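Local coordinates for protein K5 lyase (Enterobacteria phage k1-5, PDB 2X3H) that probably cleaves the glycosaminoglycan-like K5 capsular polysaccharide of its bacterial host by a lyase mechanism, as part of a trimeric phage tail spike, at residues G128-F133 with I144-N149; K200-S205 with A215-A220; D229-K234 with G240-K245; S254-A259 with H263-G268; A291-G296 with S304-D309. All coordinates share one frame; numbering follows the deposited sequence.

Contact 1 of 5, residues G128-F133 with I144-N149; sequences GNYLVF and ITVESN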
# COMPACT_ATOMS: atom_id res chain seq x y z
N GLY A 128 -13.48 12.20 37.44
CA GLY A 128 -14.61 12.47 36.55
C GLY A 128 -14.20 13.04 35.21
O GLY A 128 -13.01 13.30 34.97
N ASN A 129 -15.20 13.25 34.35
CA ASN A 129 -14.98 13.82 33.03
C ASN A 129 -14.61 15.30 33.07
O ASN A 129 -15.01 16.02 34.00
CB ASN A 129 -16.21 13.63 32.13
CG ASN A 129 -16.56 12.16 31.92
OD1 ASN A 129 -15.69 11.29 31.99
ND2 ASN A 129 -17.85 11.89 31.64
N TYR A 130 -13.85 15.75 32.08
CA TYR A 130 -13.44 17.15 32.01
C TYR A 130 -14.37 17.92 31.07
O TYR A 130 -15.35 18.51 31.54
CB TYR A 130 -11.97 17.25 31.59
CG TYR A 130 -11.33 18.62 31.73
CD1 TYR A 130 -12.01 19.70 32.32
CD2 TYR A 130 -10.02 18.83 31.29
CE1 TYR A 130 -11.40 20.95 32.44
CE2 TYR A 130 -9.41 20.07 31.41
CZ TYR A 130 -10.10 21.12 31.99
OH TYR A 130 -9.48 22.34 32.11
N LEU A 131 -14.09 17.89 29.77
CA LEU A 131 -14.84 18.67 28.80
C LEU A 131 -15.83 17.75 28.09
O LEU A 131 -15.44 16.72 27.54
CB LEU A 131 -13.90 19.34 27.79
CG LEU A 131 -12.82 20.26 28.37
CD1 LEU A 131 -11.88 20.79 27.29
CD2 LEU A 131 -13.46 21.40 29.15
N VAL A 132 -17.11 18.10 28.14
CA VAL A 132 -18.13 17.30 27.47
C VAL A 132 -18.94 18.16 26.50
O VAL A 132 -19.63 19.11 26.91
CB VAL A 132 -19.08 16.60 28.47
CG1 VAL A 132 -20.13 15.81 27.73
CG2 VAL A 132 -18.28 15.69 29.41
N PHE A 133 -18.84 17.84 25.22
CA PHE A 133 -19.58 18.56 24.19
C PHE A 133 -20.74 17.72 23.72
O PHE A 133 -20.55 16.61 23.20
CB PHE A 133 -18.65 18.95 23.03
CG PHE A 133 -17.53 19.86 23.46
CD1 PHE A 133 -17.76 21.22 23.65
CD2 PHE A 133 -16.28 19.34 23.75
CE1 PHE A 133 -16.73 22.06 24.07
CE2 PHE A 133 -15.24 20.17 24.17
CZ PHE A 133 -15.46 21.53 24.34
N ILE A 144 -4.29 23.47 21.26
CA ILE A 144 -4.44 23.62 22.70
C ILE A 144 -3.98 22.35 23.41
O ILE A 144 -3.90 21.28 22.81
CB ILE A 144 -5.93 23.96 23.04
CG1 ILE A 144 -6.05 24.57 24.45
CG2 ILE A 144 -6.84 22.74 22.86
CD1 ILE A 144 -7.30 25.46 24.59
N THR A 145 -3.64 22.49 24.68
CA THR A 145 -3.28 21.36 25.51
C THR A 145 -4.38 21.13 26.54
O THR A 145 -4.93 22.09 27.08
CB THR A 145 -1.95 21.64 26.24
OG1 THR A 145 -0.91 21.79 25.27
CG2 THR A 145 -1.62 20.50 27.21
N VAL A 146 -4.71 19.86 26.77
CA VAL A 146 -5.67 19.46 27.80
C VAL A 146 -4.95 18.59 28.81
O VAL A 146 -4.47 17.50 28.48
CB VAL A 146 -6.88 18.73 27.18
CG1 VAL A 146 -7.88 18.29 28.26
CG2 VAL A 146 -7.57 19.63 26.15
N GLU A 147 -4.84 19.09 30.04
CA GLU A 147 -4.09 18.41 31.09
C GLU A 147 -5.02 17.80 32.13
O GLU A 147 -5.95 18.46 32.61
CB GLU A 147 -3.15 19.40 31.78
CG GLU A 147 -2.33 18.76 32.88
CD GLU A 147 -1.30 19.69 33.51
OE1 GLU A 147 -1.16 20.86 33.07
OE2 GLU A 147 -0.61 19.22 34.45
N SER A 148 -4.76 16.56 32.47
CA SER A 148 -5.54 15.90 33.52
C SER A 148 -4.80 16.00 34.86
O SER A 148 -3.60 16.27 34.89
CB SER A 148 -5.82 14.45 33.09
OG SER A 148 -6.57 13.73 34.06
N ASN A 149 -5.54 15.80 35.97
CA ASN A 149 -4.95 15.83 37.31
C ASN A 149 -5.65 14.83 38.22
O ASN A 149 -6.13 15.19 39.31
CB ASN A 149 -5.05 17.23 37.91
CG ASN A 149 -4.07 18.20 37.29
OD1 ASN A 149 -2.85 18.05 37.45
ND2 ASN A 149 -4.58 19.19 36.57
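Tyr130 reaches from just before the strand 131-134 to Val146 on the strand 144-147, and its ring makes the closest approaches of this small contact. From CB, which points at the other segment, the side chain leaves with CG anti to the backbone N (chi1 -169°), and this carries the ring to Val146. The ring carbon CD2 lies 3.7 Å from Val146 CG1, and the next atom, CE2, is 3.9 Å from the same methyl. Val146 CG1 itself stands anti to its own backbone N (chi1 179°). Tyr130 CE2 also passes 4.0 Å from Glu147 O. The tyrosine and valine side chains approach each other obliquely. Over one face of the same ring sits Leu131 CG, 4.0 Å above the plane and displaced toward the rim, while the ring of His123 stacks on Tyr130 as well. At the tip, the hydroxyl is hydrogen-bonded to Ser103 OG, a partner outside both segments. Val146 also packs on Phe175. The chemistry is therefore divided along one residue: dispersion forces hold the CD2-CE2 side of the ring against the valine inside the coiled parallel strands, whereas the phenol oxygen has its polar need met by Ser103, which should limit how far the ring can shift.

Contact 2 of 5, residues K200-S205 with A215-A220; sequences KGIRGS and AGCVLA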
# COMPACT_ATOMS: atom_id res chain seq x y z
N LYS A 200 -7.18 15.16 13.88
CA LYS A 200 -5.87 15.16 13.25
C LYS A 200 -4.82 15.87 14.09
O LYS A 200 -5.10 16.91 14.71
CB LYS A 200 -5.93 15.77 11.86
CG LYS A 200 -6.60 17.14 11.80
CD LYS A 200 -7.07 17.42 10.37
CE LYS A 200 -7.74 18.76 10.26
NZ LYS A 200 -7.67 19.26 8.85
N GLY A 201 -3.61 15.32 14.10
CA GLY A 201 -2.53 15.96 14.83
C GLY A 201 -2.76 15.89 16.32
O GLY A 201 -2.86 16.92 16.99
N ILE A 202 -2.86 14.67 16.84
CA ILE A 202 -3.14 14.48 18.25
C ILE A 202 -1.94 13.86 18.93
O ILE A 202 -1.40 12.87 18.43
CB ILE A 202 -4.30 13.51 18.44
CG1 ILE A 202 -5.55 14.00 17.70
CG2 ILE A 202 -4.58 13.25 19.91
CD1 ILE A 202 -6.03 15.41 18.10
N ARG A 203 -1.53 14.44 20.06
CA ARG A 203 -0.52 13.81 20.94
C ARG A 203 -1.16 13.39 22.25
O ARG A 203 -2.01 14.11 22.78
CB ARG A 203 0.63 14.77 21.25
CG ARG A 203 1.50 15.13 20.05
CD ARG A 203 2.80 15.81 20.50
NE ARG A 203 3.62 16.31 19.39
CZ ARG A 203 3.45 17.49 18.80
NH1 ARG A 203 2.45 18.29 19.18
NH2 ARG A 203 4.26 17.88 17.81
N GLY A 204 -0.75 12.24 22.78
CA GLY A 204 -1.22 11.77 24.09
C GLY A 204 -0.05 11.15 24.83
O GLY A 204 0.72 10.39 24.24
N SER A 205 0.09 11.49 26.11
CA SER A 205 1.13 10.92 26.95
C SER A 205 0.53 10.34 28.23
O SER A 205 0.08 11.08 29.11
CB SER A 205 2.17 11.98 27.31
OG SER A 205 3.22 11.42 28.08
N ALA A 215 -7.95 2.00 29.14
CA ALA A 215 -7.69 3.36 28.71
C ALA A 215 -7.10 3.35 27.30
O ALA A 215 -6.49 2.38 26.88
CB ALA A 215 -6.75 4.08 29.68
N GLY A 216 -7.30 4.46 26.60
CA GLY A 216 -6.69 4.68 25.30
C GLY A 216 -6.61 6.16 25.00
O GLY A 216 -7.07 6.99 25.79
N CYS A 217 -6.05 6.48 23.85
CA CYS A 217 -5.88 7.87 23.46
C CYS A 217 -7.12 8.37 22.74
O CYS A 217 -7.90 9.13 23.31
CB CYS A 217 -4.63 8.04 22.60
SG CYS A 217 -4.24 9.76 22.24
N VAL A 218 -7.33 7.93 21.51
CA VAL A 218 -8.50 8.36 20.74
C VAL A 218 -9.44 7.18 20.60
O VAL A 218 -8.99 6.10 20.22
CB VAL A 218 -8.11 8.79 19.31
CG1 VAL A 218 -9.36 9.10 18.43
CG2 VAL A 218 -7.17 9.99 19.33
N LEU A 219 -10.72 7.38 20.88
CA LEU A 219 -11.73 6.35 20.66
C LEU A 219 -12.86 6.92 19.81
O LEU A 219 -13.45 7.94 20.18
CB LEU A 219 -12.30 5.86 21.99
CG LEU A 219 -13.63 5.10 21.86
CD1 LEU A 219 -13.46 3.87 20.97
CD2 LEU A 219 -14.14 4.70 23.24
N ALA A 220 -13.12 6.28 18.66
CA ALA A 220 -14.29 6.61 17.84
C ALA A 220 -15.28 5.46 17.95
O ALA A 220 -15.11 4.41 17.32
CB ALA A 220 -13.89 6.84 16.38
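Ile202, near the start of the strand that runs through 202-205, points its CB at the other segment and touches with one branch. Its CG2 is anti to the backbone N and lies equally far from two partners: 4.2 Å from Cys217 SG and 4.2 Å from Val218 CG2. The methyl thus bridges two consecutive residues at a bend of the opposite segment, where the chain turns a corner at Cys217 between the strands 215-216 and 218-221. Such a corner, with stacked parallel strands before and after it on different faces, is the hallmark of a parallel beta-helix, and the contact spans its interior. Next comes Arg203, whose CB points away from that interior. Its guanidinium belongs to the trimer interface: NE bonds to Gly196 O and NH2 to Thr169 OG1, both of the second subunit, while NH1 bonds to Asn174 OD1 of its own chain. Gly204 offers main chain alone to the interior. Cys217 SG, swung anti to its backbone N (chi1 -173°), comes to 4.1 Å from Gly204 CA, and the two CA atoms, of Gly204 and Cys217, are 6.1 Å apart. The cysteine packs further on Ala233, in the neighbouring strand 227-234.

Contact 3 of 5, residues D229-K234 with G240-K245; sequences DNVIAK and GAVELK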
# COMPACT_ATOMS: atom_id res chain seq x y z
N ASP A 229 -6.17 11.10 11.71
CA ASP A 229 -4.91 11.22 10.94
C ASP A 229 -3.83 11.86 11.81
O ASP A 229 -4.09 12.84 12.50
CB ASP A 229 -5.17 12.09 9.68
CG ASP A 229 -4.01 12.09 8.67
OD1 ASP A 229 -3.24 11.10 8.61
OD2 ASP A 229 -3.87 13.10 7.93
N ASN A 230 -2.63 11.29 11.79
CA ASN A 230 -1.48 11.92 12.45
C ASN A 230 -1.63 11.95 13.98
O ASN A 230 -1.81 13.01 14.59
CB ASN A 230 -1.24 13.34 11.89
CG ASN A 230 -0.70 13.34 10.44
OD1 ASN A 230 -1.03 14.22 9.64
ND2 ASN A 230 0.12 12.36 10.12
N VAL A 231 -1.53 10.76 14.60
CA VAL A 231 -1.65 10.59 16.06
C VAL A 231 -0.34 10.04 16.61
O VAL A 231 0.25 9.13 16.02
CB VAL A 231 -2.79 9.61 16.40
CG1 VAL A 231 -2.88 9.36 17.90
CG2 VAL A 231 -4.11 10.13 15.86
N ILE A 232 0.13 10.59 17.72
CA ILE A 232 1.32 10.08 18.39
C ILE A 232 0.96 9.83 19.84
O ILE A 232 0.70 10.78 20.60
CB ILE A 232 2.52 11.07 18.31
CG1 ILE A 232 2.77 11.52 16.86
CG2 ILE A 232 3.75 10.43 18.94
CD1 ILE A 232 3.92 12.52 16.69
N ALA A 233 0.92 8.56 20.23
CA ALA A 233 0.45 8.20 21.57
C ALA A 233 1.52 7.41 22.29
O ALA A 233 2.10 6.49 21.72
CB ALA A 233 -0.83 7.36 21.46
N LYS A 234 1.77 7.76 23.55
CA LYS A 234 2.81 7.10 24.33
C LYS A 234 2.28 6.42 25.59
O LYS A 234 1.58 7.05 26.40
CB LYS A 234 3.91 8.10 24.69
CG LYS A 234 4.65 8.55 23.43
CD LYS A 234 5.68 9.60 23.69
CE LYS A 234 6.50 9.80 22.41
NZ LYS A 234 7.21 11.09 22.43
N GLY A 240 -4.93 1.49 23.43
CA GLY A 240 -3.85 1.98 22.58
C GLY A 240 -3.98 3.42 22.09
O GLY A 240 -4.48 4.29 22.82
N ALA A 241 -3.50 3.66 20.88
CA ALA A 241 -3.47 4.99 20.28
C ALA A 241 -4.81 5.36 19.64
O ALA A 241 -5.30 6.47 19.84
CB ALA A 241 -2.34 5.10 19.26
N VAL A 242 -5.39 4.44 18.87
CA VAL A 242 -6.68 4.66 18.23
C VAL A 242 -7.54 3.41 18.34
O VAL A 242 -7.15 2.35 17.86
CB VAL A 242 -6.54 5.02 16.73
CG1 VAL A 242 -7.93 5.14 16.07
CG2 VAL A 242 -5.75 6.32 16.55
N GLU A 243 -8.70 3.54 18.98
CA GLU A 243 -9.70 2.48 18.95
C GLU A 243 -10.92 2.88 18.10
O GLU A 243 -11.44 3.99 18.24
CB GLU A 243 -10.19 2.11 20.37
CG GLU A 243 -11.34 1.10 20.28
CD GLU A 243 -11.89 0.56 21.59
OE1 GLU A 243 -11.79 1.21 22.65
OE2 GLU A 243 -12.49 -0.55 21.54
N LEU A 244 -11.34 1.98 17.20
CA LEU A 244 -12.65 2.05 16.56
C LEU A 244 -13.51 1.02 17.29
O LEU A 244 -13.06 -0.09 17.56
CB LEU A 244 -12.57 1.68 15.08
CG LEU A 244 -11.73 2.58 14.18
CD1 LEU A 244 -11.74 2.03 12.74
CD2 LEU A 244 -12.18 4.06 14.22
N LYS A 245 -14.76 1.38 17.58
CA LYS A 245 -15.59 0.54 18.43
C LYS A 245 -17.01 0.40 17.91
O LYS A 245 -17.53 1.29 17.24
CB LYS A 245 -15.62 1.15 19.84
CG LYS A 245 -16.26 0.28 20.91
CD LYS A 245 -16.17 1.00 22.27
CE LYS A 245 -16.67 0.11 23.40
NZ LYS A 245 -16.45 0.80 24.73
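This is a contact of apolar side chains in the interior of the beta-helix, where Val231 and Ala233 on one face of a coil meet Ala241 at the next corner and Val242 just after it. The tightest point is Ala233 CB against Ala241 CB at 3.5 Å, closer than usual for two carbons. Ala233 CB is also 3.7 Å from Ala241 CA, and the CA atoms of Ala233 and Ala241 are separated by just 5.2 Å, so the two backbones approach closely with a single methyl on each side between them. Two residues earlier the gap widens and larger groups fill it. Val231 divides its work: CG1, anti to the backbone N (chi1 177°), faces Ala241, 4.5 Å from its CB and 4.2 Å from its carbonyl O, whereas CG2 meets Val242 CG2 at 4.2 Å. The bend at Ala241, with helix-like backbone angles (phi -83°, psi -46°), turns the chain so that Ala241 and Val242 both face Val231. Alternation in the strand explains the division of faces, since Ile232 and Lys234 point away and touch the second subunit, Lys234 NZ forming a salt bridge with Asp195 OD1 there. Within the chain, Ala241 also packs on Val256, in the coil after. Corners between stacked parallel strands, with inward apolar residues in successive coils, are the mark of a parallel beta-helix, the fold seen in phage tail spikes.

Contact 4 of 5, residues S254-A259 with H263-G268; sequences SNVIGA and HVTYNG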
# COMPACT_ATOMS: atom_id res chain seq x y z
N SER A 254 -5.23 6.91 9.80
CA SER A 254 -3.99 7.01 9.03
C SER A 254 -2.88 7.64 9.85
O SER A 254 -3.13 8.51 10.67
CB SER A 254 -4.22 7.84 7.76
OG SER A 254 -3.08 7.76 6.91
N ASN A 255 -1.65 7.17 9.64
CA ASN A 255 -0.46 7.79 10.25
C ASN A 255 -0.53 7.81 11.77
O ASN A 255 -0.56 8.88 12.40
CB ASN A 255 -0.25 9.21 9.71
CG ASN A 255 0.31 9.23 8.31
OD1 ASN A 255 0.64 8.19 7.73
ND2 ASN A 255 0.43 10.43 7.75
N VAL A 256 -0.55 6.63 12.35
CA VAL A 256 -0.64 6.48 13.80
C VAL A 256 0.67 5.92 14.33
O VAL A 256 1.13 4.88 13.88
CB VAL A 256 -1.79 5.53 14.16
CG1 VAL A 256 -1.89 5.33 15.67
CG2 VAL A 256 -3.11 6.09 13.62
N ILE A 257 1.28 6.64 15.28
CA ILE A 257 2.47 6.16 15.99
C ILE A 257 2.07 5.84 17.43
O ILE A 257 1.53 6.71 18.13
CB ILE A 257 3.59 7.22 16.03
CG1 ILE A 257 3.98 7.66 14.61
CG2 ILE A 257 4.80 6.72 16.84
CD1 ILE A 257 5.08 8.72 14.57
N GLY A 258 2.32 4.61 17.85
CA GLY A 258 2.13 4.23 19.25
C GLY A 258 3.46 3.75 19.77
O GLY A 258 4.07 2.85 19.19
N ALA A 259 3.94 4.37 20.85
CA ALA A 259 5.18 3.96 21.50
C ALA A 259 4.89 3.35 22.87
O ALA A 259 4.20 3.96 23.70
CB ALA A 259 6.15 5.14 21.62
N HIS A 263 -1.44 -2.15 22.64
CA HIS A 263 -1.81 -2.33 21.24
C HIS A 263 -1.74 -0.92 20.63
O HIS A 263 -1.89 0.07 21.37
CB HIS A 263 -3.26 -2.81 21.10
CG HIS A 263 -3.64 -3.95 22.02
ND1 HIS A 263 -3.20 -5.24 21.83
CD2 HIS A 263 -4.47 -3.98 23.09
CE1 HIS A 263 -3.72 -6.02 22.76
NE2 HIS A 263 -4.50 -5.28 23.54
N VAL A 264 -1.48 -0.81 19.33
CA VAL A 264 -1.46 0.52 18.71
C VAL A 264 -2.82 0.94 18.14
O VAL A 264 -3.35 1.97 18.55
CB VAL A 264 -0.31 0.70 17.70
CG1 VAL A 264 -0.32 2.13 17.12
CG2 VAL A 264 1.00 0.45 18.39
N THR A 265 -3.37 0.15 17.22
CA THR A 265 -4.78 0.32 16.82
C THR A 265 -5.59 -0.88 17.28
O THR A 265 -5.09 -2.02 17.30
CB THR A 265 -4.95 0.57 15.31
OG1 THR A 265 -4.63 -0.61 14.58
CG2 THR A 265 -4.07 1.72 14.85
N TYR A 266 -6.84 -0.62 17.65
CA TYR A 266 -7.68 -1.64 18.28
C TYR A 266 -9.10 -1.50 17.76
O TYR A 266 -9.67 -0.41 17.80
CB TYR A 266 -7.66 -1.42 19.81
CG TYR A 266 -8.24 -2.57 20.60
CD1 TYR A 266 -9.62 -2.67 20.82
CD2 TYR A 266 -7.42 -3.57 21.11
CE1 TYR A 266 -10.16 -3.73 21.54
CE2 TYR A 266 -7.95 -4.63 21.83
CZ TYR A 266 -9.32 -4.71 22.04
OH TYR A 266 -9.85 -5.77 22.76
N ASN A 267 -9.67 -2.60 17.24
CA ASN A 267 -11.08 -2.61 16.86
C ASN A 267 -11.85 -3.45 17.87
O ASN A 267 -11.64 -4.66 17.96
CB ASN A 267 -11.25 -3.23 15.47
CG ASN A 267 -10.79 -2.31 14.37
OD1 ASN A 267 -10.63 -1.11 14.59
ND2 ASN A 267 -10.55 -2.86 13.18
N GLY A 268 -12.72 -2.80 18.64
CA GLY A 268 -13.44 -3.52 19.69
C GLY A 268 -14.94 -3.33 19.63
O GLY A 268 -15.44 -2.51 18.88
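Val264 lies across the backbone of Gly258 and beside Val256, and its two methyls make most of this contact. CG1 is 3.7 Å from Gly258 N and 3.8 Å from Val256 CG1; CG2 lies farther along the glycine, 4.0 Å from Gly258 O. The valine therefore spreads over the main chain of one residue, which has no side chain of its own to hold it off, and the CA atoms of Gly258 and Val264 come within 5.2 Å. Val256 and Val264 run past each other in opposing directions, meeting by the methyls that stand anti to their backbone N (chi1 179° in Val256 and -178° in Val264). The same Val256 CG1 has a looser neighbour in Thr265 CG2, at 4.3 Å. A second shell holds these groups. The chain turns a corner through Val264 and Thr265, so successive residues both bring side chains to the strand 254-259. Val283 and Ala285 pack on Val264 from the coil after, while Val293 packs on Thr265. On the far side of the strand, Ile257 points away from the interior to pack on Leu227 of the second subunit, and Asn255 ND2 bonds to Ser254 OG of that subunit. The contact itself probably rests on shape and on the exclusion of water, with methyls fitted to methyls and to bare backbone, whereas the outer face of the same strand joins the subunits both by apolar packing, through Ile257, and by a polar bond, through Asn255.

Contact 5 of 5, residues A291-G296 with S304-D309; sequences AAVVAG and SDVLVD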
# COMPACT_ATOMS: atom_id res chain seq x y z
N ALA A 291 0.41 -6.37 20.67
CA ALA A 291 0.19 -6.40 19.21
C ALA A 291 0.24 -5.00 18.61
O ALA A 291 -0.08 -4.02 19.28
CB ALA A 291 -1.13 -7.04 18.90
N ALA A 292 0.64 -4.91 17.35
CA ALA A 292 0.53 -3.63 16.64
C ALA A 292 -0.93 -3.31 16.37
O ALA A 292 -1.41 -2.22 16.69
CB ALA A 292 1.33 -3.64 15.34
N VAL A 293 -1.64 -4.27 15.79
CA VAL A 293 -3.02 -4.04 15.33
C VAL A 293 -3.91 -5.19 15.76
O VAL A 293 -3.61 -6.35 15.50
CB VAL A 293 -3.06 -3.94 13.78
CG1 VAL A 293 -4.51 -3.91 13.29
CG2 VAL A 293 -2.30 -2.73 13.30
N VAL A 294 -5.02 -4.85 16.42
CA VAL A 294 -6.06 -5.83 16.73
C VAL A 294 -7.21 -5.51 15.78
O VAL A 294 -7.92 -4.51 15.96
CB VAL A 294 -6.50 -5.71 18.22
CG1 VAL A 294 -7.67 -6.64 18.49
CG2 VAL A 294 -5.33 -6.01 19.18
N ALA A 295 -7.35 -6.32 14.72
CA ALA A 295 -8.33 -6.05 13.66
C ALA A 295 -9.77 -6.30 14.14
O ALA A 295 -10.72 -5.76 13.57
CB ALA A 295 -8.03 -6.92 12.41
N GLY A 296 -9.92 -7.12 15.18
CA GLY A 296 -11.24 -7.35 15.79
C GLY A 296 -12.11 -8.40 15.10
O GLY A 296 -11.65 -9.19 14.24
N SER A 304 -3.41 -1.55 6.13
CA SER A 304 -2.33 -1.47 5.14
C SER A 304 -1.11 -0.73 5.67
O SER A 304 -1.24 0.38 6.17
CB SER A 304 -2.86 -0.79 3.87
OG SER A 304 -1.87 -0.74 2.86
N ASP A 305 0.07 -1.35 5.53
CA ASP A 305 1.37 -0.73 5.88
C ASP A 305 1.54 -0.58 7.40
O ASP A 305 1.30 0.48 7.97
CB ASP A 305 1.60 0.59 5.13
CG ASP A 305 1.76 0.39 3.63
OD1 ASP A 305 2.13 -0.73 3.22
OD2 ASP A 305 1.51 1.34 2.86
N VAL A 306 1.94 -1.68 8.02
CA VAL A 306 2.08 -1.80 9.47
C VAL A 306 3.51 -2.17 9.80
O VAL A 306 3.99 -3.23 9.38
CB VAL A 306 1.13 -2.88 10.03
CG1 VAL A 306 1.31 -3.04 11.54
CG2 VAL A 306 -0.34 -2.57 9.64
N LEU A 307 4.22 -1.28 10.51
CA LEU A 307 5.62 -1.53 10.83
C LEU A 307 5.69 -1.73 12.34
O LEU A 307 5.25 -0.87 13.10
CB LEU A 307 6.52 -0.36 10.40
CG LEU A 307 8.04 -0.60 10.45
CD1 LEU A 307 8.70 0.42 9.56
CD2 LEU A 307 8.61 -0.54 11.88
N VAL A 308 6.23 -2.86 12.76
CA VAL A 308 6.28 -3.15 14.20
C VAL A 308 7.66 -3.65 14.61
O VAL A 308 8.24 -4.50 13.95
CB VAL A 308 5.12 -4.09 14.65
CG1 VAL A 308 5.10 -5.36 13.86
CG2 VAL A 308 5.17 -4.37 16.17
N ASP A 309 8.21 -3.05 15.67
CA ASP A 309 9.49 -3.48 16.25
C ASP A 309 9.28 -3.90 17.69
O ASP A 309 8.55 -3.24 18.42
CB ASP A 309 10.49 -2.34 16.21
CG ASP A 309 11.80 -2.69 16.91
OD1 ASP A 309 12.29 -3.82 16.72
OD2 ASP A 309 12.35 -1.83 17.65
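The corner at Ala292, where one coil of the parallel beta-helix bends into the short strand 293-294, packs against the inward face of the strand 302-309. Ala292 makes the closest contacts: its CB lies 3.8 Å from Val306 CG1 and 3.9 Å from Val308 CB, so the methyl settles between two valines spaced two residues apart on the same face. Val308 CG2 adds a further contact to Ala292 CB at 4.0 Å. That branch is the one anti to the backbone N, because chi1 of 55° places CG1 between the backbone N and the carbonyl carbon. Beyond the corner, Val293 meets Val306 with its CG2, approaching CG1 at 4.0 Å and CG2 at 4.2 Å, with the two side chains set obliquely. Val306 CG1 is thus shared by Ala292 and Val293. Between the two inward valines, Leu307 points away and packs on Asn278 of the second subunit. Just before Val306, Asp305 OD2 bonds to Ser304 OG of that subunit. In the chain itself the four inward residues are sandwiched by neighbouring coils: Ala292 and Val308 touch Ala285, and Val293 touches Val283, on the strand 279-286 that precedes 302-309 in the stack, while Val308 meets Met335 on the strand 329-336 that follows it and Val293 meets Val321 on the strand 321-323.

How the contacts relate
From the N terminus the five contacts come strictly in series: each closes its short loop before the next opens, and none nests or crosses. Contact 1 closes ten residues and stands apart, its centre about 13 Å from that of contact 2. Contacts 2, 3 and 4 close nine, five and three residues in successive coils, with consecutive centres about 5 Å apart. Backbone pairs join them, Ile202 O to Ile232 N at 2.8 Å and Val231 O to Ile257 N at 2.8 Å. Contact 5 closes seven residues and meets contact 4 through Asn267 N and Val294 O, 2.9 Å apart. Together they tie strands on different faces of the beta-helix, and contacts 2 to 5 also adjoin the second subunit.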